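Local atomic coordinates of endonuclease V isoform X2 (Ciona intestinalis, PDB entry 6OZI), a protein that probably cleaves nucleic acid strands, RNA in particular, near inosine, as a metal-dependent endonuclease of the RNase H clan. Residues V35-G40 against P106-Q111; G40-Y45 against L114-G119; C56-S61 against V68-T73; F88-P93 against S130-L135. The protein carries 1 engineered substitution. All coordinates share one frame; numbering follows the deposited sequence. Where two conformers were deposited one is given.

How the contacts relate
All four contacts belong to one fold, but their chemistry changes with place. Contact 2 is the buried centre, where water bridges parallel strands 37-45 and 112-116 beyond their direct Gly39-Leu114 bond, and carboxylates come up to the bound DNA. Contact 1 shares Gly40 and strand 37-45 with it, yet lies further out and partly open; there a glutamine amide and a proline meet the start of the strand. Contact 3, largely buried though at the sheet's edge, is the antiparallel hairpin beyond strand 37-45, held by direct backbone bonds with a bulge at Val59 and ending at a potassium site. Contact 4, partly buried, contains no strand: two helices pack through aromatic and aliphatic side chains, with Phe41 of contact 2 touching Glu90 and Pro93.

Contact 1 of 4, residues V35-G40 against P106-Q111; sequences VKYVGG and PNLEPQ
Gln111 OE1 is gripped by two successive backbone amides, Lys36 N at 2.8 Å and Tyr37 N at 3.0 Å. The two approach differently: Tyr37 N lies in the carbonyl plane and makes a nearly straight hydrogen bond (N-H...O 171°), whereas Lys36 N stands above that plane. A glutamine suits this place because its chain, bent at chi2 (74°), can fold the amide back against the neighbouring backbone. Its NE2 bonds to a triethylene glycol, probably left from crystallisation. A separate backbone bond from Gln111 N to Tyr37 O (3.2 Å) runs alongside.

Pro110 fills the next position. Its CB lies 3.4 Å from Gly39 N, and a side chain on Gly39 would run into the proline ring, so glycine fits here. Tyr37 packs its own CB against Pro110 CB at 3.9 Å and reaches on toward Leu108, whose CD2 branch meets Tyr37 CZ at 3.7 Å. The hydroxyl end of the ring is thus lined by an aliphatic branch.

The loop between helix 86-104 and strand 112-116 is in this way fastened to the start of strand 37-45, while Tyr37 and Pro110 both also rest on Val59 of strand 52-61.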
# COMPACT_ATOMS: atom_id res chain seq x y z
N VAL A 35 30.47 -0.35 -14.61
CA VAL A 35 29.48 -0.15 -13.55
C VAL A 35 29.76 -1.13 -12.41
O VAL A 35 29.58 -2.34 -12.56
CB VAL A 35 28.05 -0.32 -14.08
CG1 VAL A 35 27.06 -0.05 -12.96
CG2 VAL A 35 27.82 0.62 -15.25
N LYS A 36 30.21 -0.59 -11.28
CA LYS A 36 30.35 -1.36 -10.05
C LYS A 36 29.29 -1.02 -9.02
O LYS A 36 28.96 -1.86 -8.18
CB LYS A 36 31.73 -1.13 -9.42
CG LYS A 36 32.89 -1.19 -10.42
CD LYS A 36 32.98 -2.53 -11.12
CE LYS A 36 34.06 -2.52 -12.19
NZ LYS A 36 33.93 -3.69 -13.10
N TYR A 37 28.76 0.20 -9.05
CA TYR A 37 27.67 0.62 -8.18
C TYR A 37 26.69 1.46 -8.98
O TYR A 37 27.08 2.20 -9.90
CB TYR A 37 28.17 1.44 -6.99
CG TYR A 37 29.15 0.72 -6.11
CD1 TYR A 37 28.73 -0.21 -5.16
CD2 TYR A 37 30.52 0.96 -6.22
CE1 TYR A 37 29.64 -0.87 -4.35
CE2 TYR A 37 31.43 0.30 -5.41
CZ TYR A 37 30.99 -0.61 -4.48
OH TYR A 37 31.89 -1.25 -3.68
N VAL A 38 25.41 1.35 -8.63
CA VAL A 38 24.34 2.17 -9.19
C VAL A 38 23.67 2.92 -8.06
O VAL A 38 23.38 2.35 -7.00
CB VAL A 38 23.30 1.33 -9.96
CG1 VAL A 38 22.22 2.23 -10.54
CG2 VAL A 38 23.96 0.51 -11.06
N GLY A 39 23.40 4.20 -8.28
CA GLY A 39 22.76 5.04 -7.29
C GLY A 39 21.27 5.20 -7.55
O GLY A 39 20.78 5.05 -8.68
N GLY A 40 20.54 5.49 -6.47
CA GLY A 40 19.16 5.89 -6.56
C GLY A 40 18.94 7.14 -5.73
O GLY A 40 19.72 7.47 -4.83
N PRO A 106 33.13 8.32 -0.38
CA PRO A 106 33.51 8.73 -1.74
C PRO A 106 33.82 7.55 -2.64
O PRO A 106 33.59 7.61 -3.85
CB PRO A 106 34.74 9.61 -1.52
CG PRO A 106 35.30 9.14 -0.22
CD PRO A 106 34.12 8.75 0.62
N ASN A 107 34.34 6.46 -2.07
CA ASN A 107 34.68 5.27 -2.82
C ASN A 107 33.46 4.41 -3.15
O ASN A 107 33.62 3.40 -3.85
CB ASN A 107 35.71 4.46 -2.05
CG ASN A 107 37.02 5.22 -1.88
OD1 ASN A 107 37.41 6.01 -2.74
ND2 ASN A 107 37.70 5.00 -0.76
N LEU A 108 32.28 4.77 -2.66
CA LEU A 108 31.03 4.11 -3.03
C LEU A 108 30.23 4.93 -4.03
O LEU A 108 29.10 4.56 -4.35
CB LEU A 108 30.16 3.83 -1.80
CG LEU A 108 30.64 2.81 -0.77
CD1 LEU A 108 29.62 2.69 0.36
CD2 LEU A 108 30.86 1.47 -1.44
N GLU A 109 30.79 6.04 -4.51
CA GLU A 109 30.07 6.86 -5.47
C GLU A 109 29.79 6.02 -6.71
O GLU A 109 30.70 5.39 -7.25
CB GLU A 109 30.86 8.12 -5.85
CG GLU A 109 30.07 9.04 -6.77
CD GLU A 109 30.87 10.21 -7.32
OE1 GLU A 109 32.02 10.43 -6.89
OE2 GLU A 109 30.34 10.90 -8.22
N PRO A 110 28.54 5.94 -7.17
CA PRO A 110 28.22 5.06 -8.29
C PRO A 110 28.60 5.69 -9.62
O PRO A 110 28.71 6.91 -9.75
CB PRO A 110 26.70 4.90 -8.18
CG PRO A 110 26.24 6.16 -7.54
CD PRO A 110 27.34 6.60 -6.61
N GLN A 111 28.81 4.83 -10.61
CA GLN A 111 29.11 5.31 -11.95
C GLN A 111 27.89 5.88 -12.64
O GLN A 111 28.04 6.60 -13.63
CB GLN A 111 29.70 4.19 -12.81
CG GLN A 111 31.10 3.74 -12.42
CD GLN A 111 31.11 2.89 -11.16
OE1 GLN A 111 30.15 2.17 -10.87
NE2 GLN A 111 32.19 2.97 -10.40

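Contact 2 of 4, residues G40-Y45 against L114-G119; sequences GFDVSY and LLDGNG. With nucleotides of chain C.
Gly40 and Phe41 run nearly parallel to Leu114 and Leu115, the strand axes inclined by 19° and 5.7 Å apart; Leu114 bonds directly to Gly39, and from Phe41 onward water bridges the strands. One water accepts from Phe41 N and lies 2.8 Å from Leu114 O; a second accepts from Asp116 N and lies near Phe41 O and Asp116 OD2. Leu115 CD2 packs on Phe41 CB at 3.9 Å, both residues suiting the apolar layer under helix 86-104.

Asp42 and Asp116 cross at about a right angle; Asp42 OD1 and Asp116 OD2, two acceptors 3.2 Å apart, are not hydrogen-bonded. Asp42 OD2 lies 2.5 Å from OP1 of DT7 of chain C, and the engineered Asn233 donates to the same OD2. Acids converging on a phosphate are consistent with the active centre of the RNase H clan.

Tyr45 CG, set between backbone N and carbonyl carbon (chi1 69°), brings the ring to chain C: OH donates to DT7 O2 (2.8 Å), and C5' of DA8 of chain C covers one face. With an alanine here, thymine O2 would probably lose its hydroxyl partner and Arg89 its cation-pi ring.

Strand 52-61 flanks strand 37-45, strand 140-144 flanks strand 112-116, and helix 227-243 touches Ser44 and Leu114.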
# COMPACT_ATOMS: atom_id res chain seq x y z
N GLY A 40 20.54 5.49 -6.47
CA GLY A 40 19.16 5.89 -6.56
C GLY A 40 18.94 7.14 -5.73
O GLY A 40 19.72 7.47 -4.83
N PHE A 41 17.87 7.85 -6.05
CA PHE A 41 17.52 9.06 -5.32
C PHE A 41 16.02 9.29 -5.48
O PHE A 41 15.48 9.11 -6.57
CB PHE A 41 18.28 10.29 -5.82
CG PHE A 41 17.69 11.59 -5.38
CD1 PHE A 41 18.02 12.13 -4.15
CD2 PHE A 41 16.79 12.27 -6.19
CE1 PHE A 41 17.47 13.34 -3.75
CE2 PHE A 41 16.24 13.48 -5.79
CZ PHE A 41 16.58 14.01 -4.57
N ASP A 42 15.37 9.70 -4.40
CA ASP A 42 13.95 9.99 -4.48
C ASP A 42 13.56 10.96 -3.37
O ASP A 42 14.35 11.24 -2.46
CB ASP A 42 13.12 8.71 -4.40
CG ASP A 42 11.80 8.84 -5.10
OD1 ASP A 42 11.53 9.90 -5.71
OD2 ASP A 42 11.03 7.86 -5.06
N VAL A 43 12.34 11.48 -3.48
CA VAL A 43 11.77 12.41 -2.51
C VAL A 43 10.37 11.96 -2.16
O VAL A 43 9.55 11.70 -3.05
CB VAL A 43 11.75 13.86 -3.04
CG1 VAL A 43 11.12 14.77 -2.03
CG2 VAL A 43 13.17 14.34 -3.34
N SER A 44 10.09 11.86 -0.86
CA SER A 44 8.76 11.66 -0.32
C SER A 44 8.28 12.98 0.28
O SER A 44 9.08 13.77 0.79
CB SER A 44 8.78 10.56 0.75
OG SER A 44 7.50 10.34 1.31
N TYR A 45 6.98 13.23 0.23
CA TYR A 45 6.47 14.49 0.75
C TYR A 45 5.15 14.28 1.48
O TYR A 45 4.41 13.33 1.20
CB TYR A 45 6.31 15.53 -0.36
CG TYR A 45 5.21 15.23 -1.35
CD1 TYR A 45 5.43 14.40 -2.45
CD2 TYR A 45 3.95 15.80 -1.20
CE1 TYR A 45 4.42 14.13 -3.35
CE2 TYR A 45 2.93 15.54 -2.09
CZ TYR A 45 3.17 14.70 -3.17
OH TYR A 45 2.15 14.45 -4.06
N LEU A 114 20.06 6.03 -11.32
CA LEU A 114 18.71 5.94 -11.85
C LEU A 114 17.84 6.98 -11.15
O LEU A 114 17.80 7.02 -9.92
CB LEU A 114 18.10 4.55 -11.65
CG LEU A 114 18.93 3.36 -12.15
CD1 LEU A 114 18.14 2.06 -11.98
CD2 LEU A 114 19.36 3.55 -13.60
N LEU A 115 17.18 7.82 -11.93
CA LEU A 115 16.33 8.88 -11.40
C LEU A 115 14.90 8.68 -11.89
O LEU A 115 14.68 8.28 -13.04
CB LEU A 115 16.86 10.25 -11.81
CG LEU A 115 18.24 10.58 -11.23
CD1 LEU A 115 18.76 11.90 -11.77
CD2 LEU A 115 18.19 10.60 -9.70
N ASP A 116 13.94 8.97 -11.02
CA ASP A 116 12.53 8.80 -11.37
C ASP A 116 12.11 9.85 -12.38
O ASP A 116 12.35 11.05 -12.20
CB ASP A 116 11.64 8.92 -10.13
CG ASP A 116 11.91 7.84 -9.11
OD1 ASP A 116 11.40 6.71 -9.31
OD2 ASP A 116 12.61 8.11 -8.11
N GLY A 117 11.49 9.41 -13.46
CA GLY A 117 11.05 10.32 -14.49
C GLY A 117 11.92 10.23 -15.72
O GLY A 117 12.68 9.28 -15.93
N ASN A 118 11.84 11.27 -16.53
CA ASN A 118 12.43 11.28 -17.86
C ASN A 118 13.75 12.04 -17.88
O ASN A 118 14.03 12.89 -17.02
CB ASN A 118 11.46 11.91 -18.86
CG ASN A 118 10.11 11.25 -18.83
OD1 ASN A 118 10.03 10.02 -18.84
ND2 ASN A 118 9.05 12.05 -18.77
N GLY A 119 14.56 11.73 -18.88
CA GLY A 119 15.74 12.51 -19.19
C GLY A 119 15.54 13.29 -20.48
O GLY A 119 14.90 14.35 -20.47
P DT C 7 8.09 8.65 -7.49
OP1 DT C 7 9.24 7.98 -6.85
OP2 DT C 7 7.16 7.85 -8.31
O5' DT C 7 7.23 9.42 -6.38
C5' DT C 7 7.86 10.22 -5.38
C4' DT C 7 6.80 10.84 -4.48
O4' DT C 7 5.77 11.45 -5.32
C3' DT C 7 6.08 9.84 -3.57
O3' DT C 7 5.79 10.44 -2.33
C2' DT C 7 4.81 9.54 -4.34
C1' DT C 7 4.52 10.89 -4.99
N1 DT C 7 3.68 10.76 -6.21
C2 DT C 7 2.42 11.31 -6.21
O2 DT C 7 1.98 11.96 -5.28
N3 DT C 7 1.71 11.11 -7.36
C4 DT C 7 2.11 10.40 -8.48
O4 DT C 7 1.38 10.27 -9.47
C5 DT C 7 3.43 9.82 -8.41
C7 DT C 7 3.97 9.03 -9.57
C6 DT C 7 4.15 10.02 -7.29
P DI C 5 2.66 13.18 -15.72
OP1 DI C 5 1.63 12.08 -15.69
OP2 DI C 5 2.49 14.14 -14.57
O5' DI C 5 4.18 12.56 -15.79
C5' DI C 5 4.42 11.32 -16.41
C4' DI C 5 5.79 10.81 -16.02
O4' DI C 5 6.89 11.86 -16.59
C3' DI C 5 5.95 10.74 -14.71
O3' DI C 5 6.76 9.54 -14.31
C2' DI C 5 6.74 12.01 -14.30
C1' DI C 5 7.55 12.35 -15.57
N9 DI C 5 7.67 13.81 -15.67
C8 DI C 5 6.84 14.87 -15.72
N7 DI C 5 7.62 15.97 -15.79
C5 DI C 5 8.89 15.59 -15.78
C6 DI C 5 10.20 16.38 -15.85
O6 DI C 5 10.19 17.56 -15.90
N1 DI C 5 11.44 15.69 -15.82
C2 DI C 5 11.46 14.26 -15.73
N3 DI C 5 10.22 13.51 -15.67
C4 DI C 5 8.92 14.24 -15.70
P DA C 8 4.99 9.61 -1.20
OP1 DA C 8 5.43 10.15 0.11
OP2 DA C 8 5.12 8.16 -1.46
O5' DA C 8 3.46 10.04 -1.41
C5' DA C 8 3.07 11.40 -1.22
C4' DA C 8 1.61 11.52 -0.82
O4' DA C 8 0.77 11.40 -1.99
C3' DA C 8 1.10 10.47 0.15
O3' DA C 8 0.06 11.03 0.93
C2' DA C 8 0.57 9.37 -0.77
C1' DA C 8 0.07 10.17 -1.97
N9 DA C 8 0.31 9.52 -3.26
C8 DA C 8 1.45 8.90 -3.68
N7 DA C 8 1.38 8.43 -4.90
C5 DA C 8 0.10 8.77 -5.31
C6 DA C 8 -0.62 8.55 -6.52
N6 DA C 8 -0.11 7.90 -7.58
N1 DA C 8 -1.87 9.02 -6.59
C2 DA C 8 -2.38 9.66 -5.53
N3 DA C 8 -1.82 9.92 -4.35
C4 DA C 8 -0.57 9.44 -4.31
O HOH W 1 14.09 10.28 -8.46
O HOH W 2 16.18 6.30 -7.75

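Contact 3 of 4, residues C56-S61 against V68-T73; sequences CMVVLS and VYMNTT. With K (potassium ion), chain E.
The ring of Tyr69 turns its edge to strand 52-61, with Val58 CA near the ring plane, while Val59 CG2 approaches it obliquely. With CG anti to the backbone N (chi1 176°), the ring stretches along the pair of strands, and Tyr69 CB packs on Val59 CB at 3.7 Å. The other flat group, the amide of Asn71, is held at both ends: OD1 binds the potassium ion at 2.8 Å, and ND2 donates to Glu97 of helix 86-104. Asparagine suits this place because it offers a metal ligand and a donor at once. Thr72 O is the second protein ligand of the ion, also at 2.8 Å, and three waters join them.

Between the strands, Met57 and Asn71 form a hydrogen-bonded antiparallel pair, as do Val59 and Tyr69. In the second of these pairs Val59 O accepts from both Tyr69 N (3.0 Å) and Val68 N (2.7 Å), so that two residues face one, a classic beta bulge. On the side of Cys56 and Val58, the CG of Met70 rests against Val58 CG1 (3.8 Å) and Cys56 SG, while Thr72 CG2 touches Cys56 CB.

This hairpin forms one end of the sheet within the chain. Helix 86-104 covers Met57, Tyr69 and Asn71, helix 227-243 lies against Cys56, Met70 and Thr72, and strand 37-45 continues the sheet beyond strand 52-61.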
# COMPACT_ATOMS: atom_id res chain seq x y z
N CYS A 56 16.06 10.85 -0.18
CA CYS A 56 16.82 9.64 0.08
C CYS A 56 17.75 9.36 -1.09
O CYS A 56 17.35 9.48 -2.26
CB CYS A 56 15.91 8.42 0.30
SG CYS A 56 16.80 6.84 0.50
N MET A 57 18.98 8.99 -0.77
CA MET A 57 19.94 8.53 -1.78
C MET A 57 20.45 7.17 -1.34
O MET A 57 20.74 6.96 -0.16
CB MET A 57 21.09 9.53 -1.95
CG MET A 57 22.18 9.06 -2.92
SD MET A 57 23.28 10.40 -3.48
CE MET A 57 22.21 11.34 -4.58
N VAL A 58 20.51 6.24 -2.29
CA VAL A 58 20.96 4.88 -2.03
C VAL A 58 22.06 4.55 -3.02
O VAL A 58 22.16 5.14 -4.10
CB VAL A 58 19.82 3.84 -2.14
CG1 VAL A 58 18.78 4.05 -1.05
CG2 VAL A 58 19.18 3.93 -3.52
N VAL A 59 22.91 3.60 -2.64
CA VAL A 59 23.88 3.00 -3.55
C VAL A 59 23.79 1.49 -3.42
O VAL A 59 23.91 0.95 -2.31
CB VAL A 59 25.32 3.48 -3.29
CG1 VAL A 59 26.27 2.88 -4.32
CG2 VAL A 59 25.42 4.99 -3.32
N LEU A 60 23.60 0.81 -4.55
CA LEU A 60 23.55 -0.64 -4.64
C LEU A 60 24.71 -1.13 -5.49
O LEU A 60 25.10 -0.48 -6.46
CB LEU A 60 22.23 -1.12 -5.26
CG LEU A 60 20.95 -1.09 -4.42
CD1 LEU A 60 20.51 0.33 -4.10
CD2 LEU A 60 19.84 -1.85 -5.12
N SER A 61 25.25 -2.29 -5.12
CA SER A 61 26.30 -2.88 -5.93
C SER A 61 25.75 -3.35 -7.27
O SER A 61 24.56 -3.64 -7.40
CB SER A 61 26.97 -4.04 -5.20
OG SER A 61 26.03 -5.03 -4.85
N VAL A 68 24.39 -0.98 -0.43
CA VAL A 68 25.59 -0.71 0.36
C VAL A 68 25.59 0.69 0.96
O VAL A 68 26.43 0.96 1.83
CB VAL A 68 26.88 -0.93 -0.47
CG1 VAL A 68 27.05 -2.39 -0.84
CG2 VAL A 68 26.86 -0.06 -1.72
N TYR A 69 24.69 1.57 0.54
CA TYR A 69 24.61 2.90 1.13
C TYR A 69 23.17 3.37 1.13
O TYR A 69 22.43 3.14 0.17
CB TYR A 69 25.49 3.90 0.37
CG TYR A 69 25.40 5.34 0.86
CD1 TYR A 69 24.44 6.22 0.35
CD2 TYR A 69 26.31 5.83 1.80
CE1 TYR A 69 24.38 7.54 0.78
CE2 TYR A 69 26.24 7.14 2.23
CZ TYR A 69 25.28 7.99 1.71
OH TYR A 69 25.23 9.30 2.15
N MET A 70 22.77 4.05 2.20
CA MET A 70 21.46 4.68 2.27
C MET A 70 21.54 5.89 3.18
O MET A 70 22.22 5.85 4.21
CB MET A 70 20.38 3.70 2.77
CG MET A 70 18.96 4.26 2.73
SD MET A 70 18.49 5.18 4.21
CE MET A 70 18.00 3.84 5.30
N ASN A 71 20.85 6.96 2.79
CA ASN A 71 20.70 8.11 3.67
C ASN A 71 19.40 8.83 3.33
O ASN A 71 19.03 8.92 2.16
CB ASN A 71 21.89 9.08 3.56
CG ASN A 71 21.77 10.26 4.52
OD1 ASN A 71 22.06 10.14 5.71
ND2 ASN A 71 21.34 11.40 3.99
N THR A 72 18.71 9.31 4.36
CA THR A 72 17.51 10.13 4.20
C THR A 72 17.73 11.47 4.89
O THR A 72 18.47 11.56 5.87
CB THR A 72 16.25 9.47 4.78
OG1 THR A 72 16.42 9.29 6.19
CG2 THR A 72 16.00 8.11 4.13
N THR A 73 17.09 12.51 4.37
CA THR A 73 17.27 13.86 4.90
C THR A 73 15.92 14.56 4.95
O THR A 73 15.21 14.61 3.94
CB THR A 73 18.23 14.68 4.02
OG1 THR A 73 19.41 13.92 3.78
CG2 THR A 73 18.60 15.98 4.72
K K E . 20.40 11.10 7.80
O HOH W 3 20.91 13.70 6.18
O HOH W 4 18.06 10.27 8.90
O HOH W 5 19.69 8.02 7.35

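Contact 4 of 4, residues F88-P93 against S130-L135; sequences FREIEP and SHLGVL
His131 points an edge at the face of Phe88, a T-shaped pair with ring planes at 82° and centroids 5.2 Å apart. The touching atom is His131 CE1, which sits 3.8 Å from Phe88 CE1. The histidine reaches across because its first torsion (chi1 -169°) carries CG to the far side of CB from the backbone N, which sends the ring out from helix 128-136. Phe88 has a second aromatic partner in Trp12, stacked with it, so an aromatic ring, which can both stack and receive an edge, suits the position.

Ile91 carries the aliphatic half of the contact. It swings its longer branch away from its own amide nitrogen, and the terminal CD1 enters between two leucines one turn apart, 3.9 Å from Leu132 CG and 3.8 Å from Leu135 CD1. Ile91 and Leu135 meet at about a right angle, end against branch. Leu132 divides its two methyls: CD1 lies over Ile91 CA at 4.0 Å, and CD2 turns to Glu90, 4.1 Å from OE2. An alanine at Leu132 would probably open a gap beside Ile91 CD1 and leave Phe94, which the leucine also touches, less well covered.

Segment 88-93 is kinked where the nitrogens of Glu92 and Pro93 have no bond to the preceding turn; Pro93 has no N-H to give.

The segments cross at -36° with axes 9.9 Å apart. Such helix-on-helix packing beside a central sheet is characteristic of the RNase H-like alpha/beta fold: helix 86-104 leads into strand 112-116, and helix 128-136 carries the chain across to the parallel strand 140-144, a beta-alpha-beta crossover.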
# COMPACT_ATOMS: atom_id res chain seq x y z
N PHE A 88 13.34 21.40 -10.98
CA PHE A 88 13.43 22.51 -10.04
C PHE A 88 12.90 22.12 -8.67
O PHE A 88 13.26 22.74 -7.67
CB PHE A 88 12.72 23.73 -10.61
CG PHE A 88 13.24 24.12 -11.97
CD1 PHE A 88 14.40 24.87 -12.09
CD2 PHE A 88 12.59 23.72 -13.13
CE1 PHE A 88 14.89 25.23 -13.33
CE2 PHE A 88 13.09 24.07 -14.38
CZ PHE A 88 14.24 24.82 -14.47
N ARG A 89 12.10 21.05 -8.61
CA ARG A 89 11.60 20.50 -7.36
C ARG A 89 12.64 19.64 -6.65
O ARG A 89 12.61 19.55 -5.41
CB ARG A 89 10.34 19.69 -7.62
CG ARG A 89 9.74 18.99 -6.41
CD ARG A 89 8.29 18.66 -6.69
NE ARG A 89 7.73 17.69 -5.77
CZ ARG A 89 7.06 18.00 -4.67
NH1 ARG A 89 6.89 19.28 -4.34
NH2 ARG A 89 6.56 17.04 -3.90
N GLU A 90 13.53 18.96 -7.37
CA GLU A 90 14.42 18.05 -6.65
C GLU A 90 15.92 18.29 -6.87
O GLU A 90 16.73 17.50 -6.38
CB GLU A 90 14.05 16.60 -6.98
CG GLU A 90 14.00 16.27 -8.44
CD GLU A 90 13.47 14.85 -8.72
OE1 GLU A 90 12.69 14.30 -7.91
OE2 GLU A 90 13.85 14.30 -9.77
N ILE A 91 16.32 19.39 -7.52
CA ILE A 91 17.74 19.61 -7.79
C ILE A 91 18.51 19.83 -6.49
O ILE A 91 19.58 19.23 -6.28
CB ILE A 91 17.94 20.78 -8.77
CG1 ILE A 91 19.43 21.05 -9.00
CG2 ILE A 91 17.28 22.06 -8.27
CD1 ILE A 91 20.17 19.93 -9.68
N GLU A 92 17.99 20.67 -5.59
CA GLU A 92 18.71 20.94 -4.35
C GLU A 92 18.80 19.72 -3.43
O GLU A 92 19.91 19.41 -2.96
CB GLU A 92 18.09 22.15 -3.63
CG GLU A 92 18.73 22.46 -2.28
CD GLU A 92 20.15 23.02 -2.39
OE1 GLU A 92 20.62 23.27 -3.52
OE2 GLU A 92 20.79 23.21 -1.33
N PRO A 93 17.71 18.99 -3.15
CA PRO A 93 17.86 17.78 -2.33
C PRO A 93 18.84 16.79 -2.93
O PRO A 93 19.58 16.13 -2.19
CB PRO A 93 16.44 17.20 -2.30
CG PRO A 93 15.55 18.33 -2.63
CD PRO A 93 16.31 19.22 -3.55
N SER A 130 18.16 14.27 -16.79
CA SER A 130 19.22 14.97 -17.52
C SER A 130 19.67 16.22 -16.79
O SER A 130 20.87 16.47 -16.64
CB SER A 130 18.72 15.33 -18.92
OG SER A 130 18.28 14.18 -19.61
N HIS A 131 18.71 17.03 -16.33
CA HIS A 131 19.00 18.27 -15.62
C HIS A 131 19.93 18.04 -14.43
O HIS A 131 21.00 18.66 -14.32
CB HIS A 131 17.67 18.89 -15.18
CG HIS A 131 17.77 20.30 -14.68
ND1 HIS A 131 16.89 21.28 -15.07
CD2 HIS A 131 18.61 20.87 -13.79
CE1 HIS A 131 17.19 22.41 -14.46
NE2 HIS A 131 18.24 22.19 -13.68
N LEU A 132 19.53 17.13 -13.54
CA LEU A 132 20.35 16.82 -12.37
C LEU A 132 21.70 16.25 -12.79
O LEU A 132 22.74 16.59 -12.20
CB LEU A 132 19.60 15.84 -11.46
CG LEU A 132 18.58 16.40 -10.45
CD1 LEU A 132 17.55 17.34 -11.10
CD2 LEU A 132 17.88 15.27 -9.71
N GLY A 133 21.72 15.41 -13.84
CA GLY A 133 22.99 14.89 -14.32
C GLY A 133 23.96 15.98 -14.73
O GLY A 133 25.13 15.98 -14.33
N VAL A 134 23.47 16.96 -15.50
CA VAL A 134 24.37 17.99 -16.01
C VAL A 134 24.80 18.93 -14.89
O VAL A 134 25.98 19.28 -14.77
CB VAL A 134 23.72 18.77 -17.17
CG1 VAL A 134 24.53 20.03 -17.47
CG2 VAL A 134 23.62 17.89 -18.41
N LEU A 135 23.85 19.33 -14.04
CA LEU A 135 24.19 20.27 -12.98
C LEU A 135 25.12 19.66 -11.94
O LEU A 135 25.80 20.40 -11.23
CB LEU A 135 22.92 20.80 -12.30
CG LEU A 135 22.14 21.84 -13.11
CD1 LEU A 135 21.13 22.57 -12.24
CD2 LEU A 135 23.09 22.82 -13.78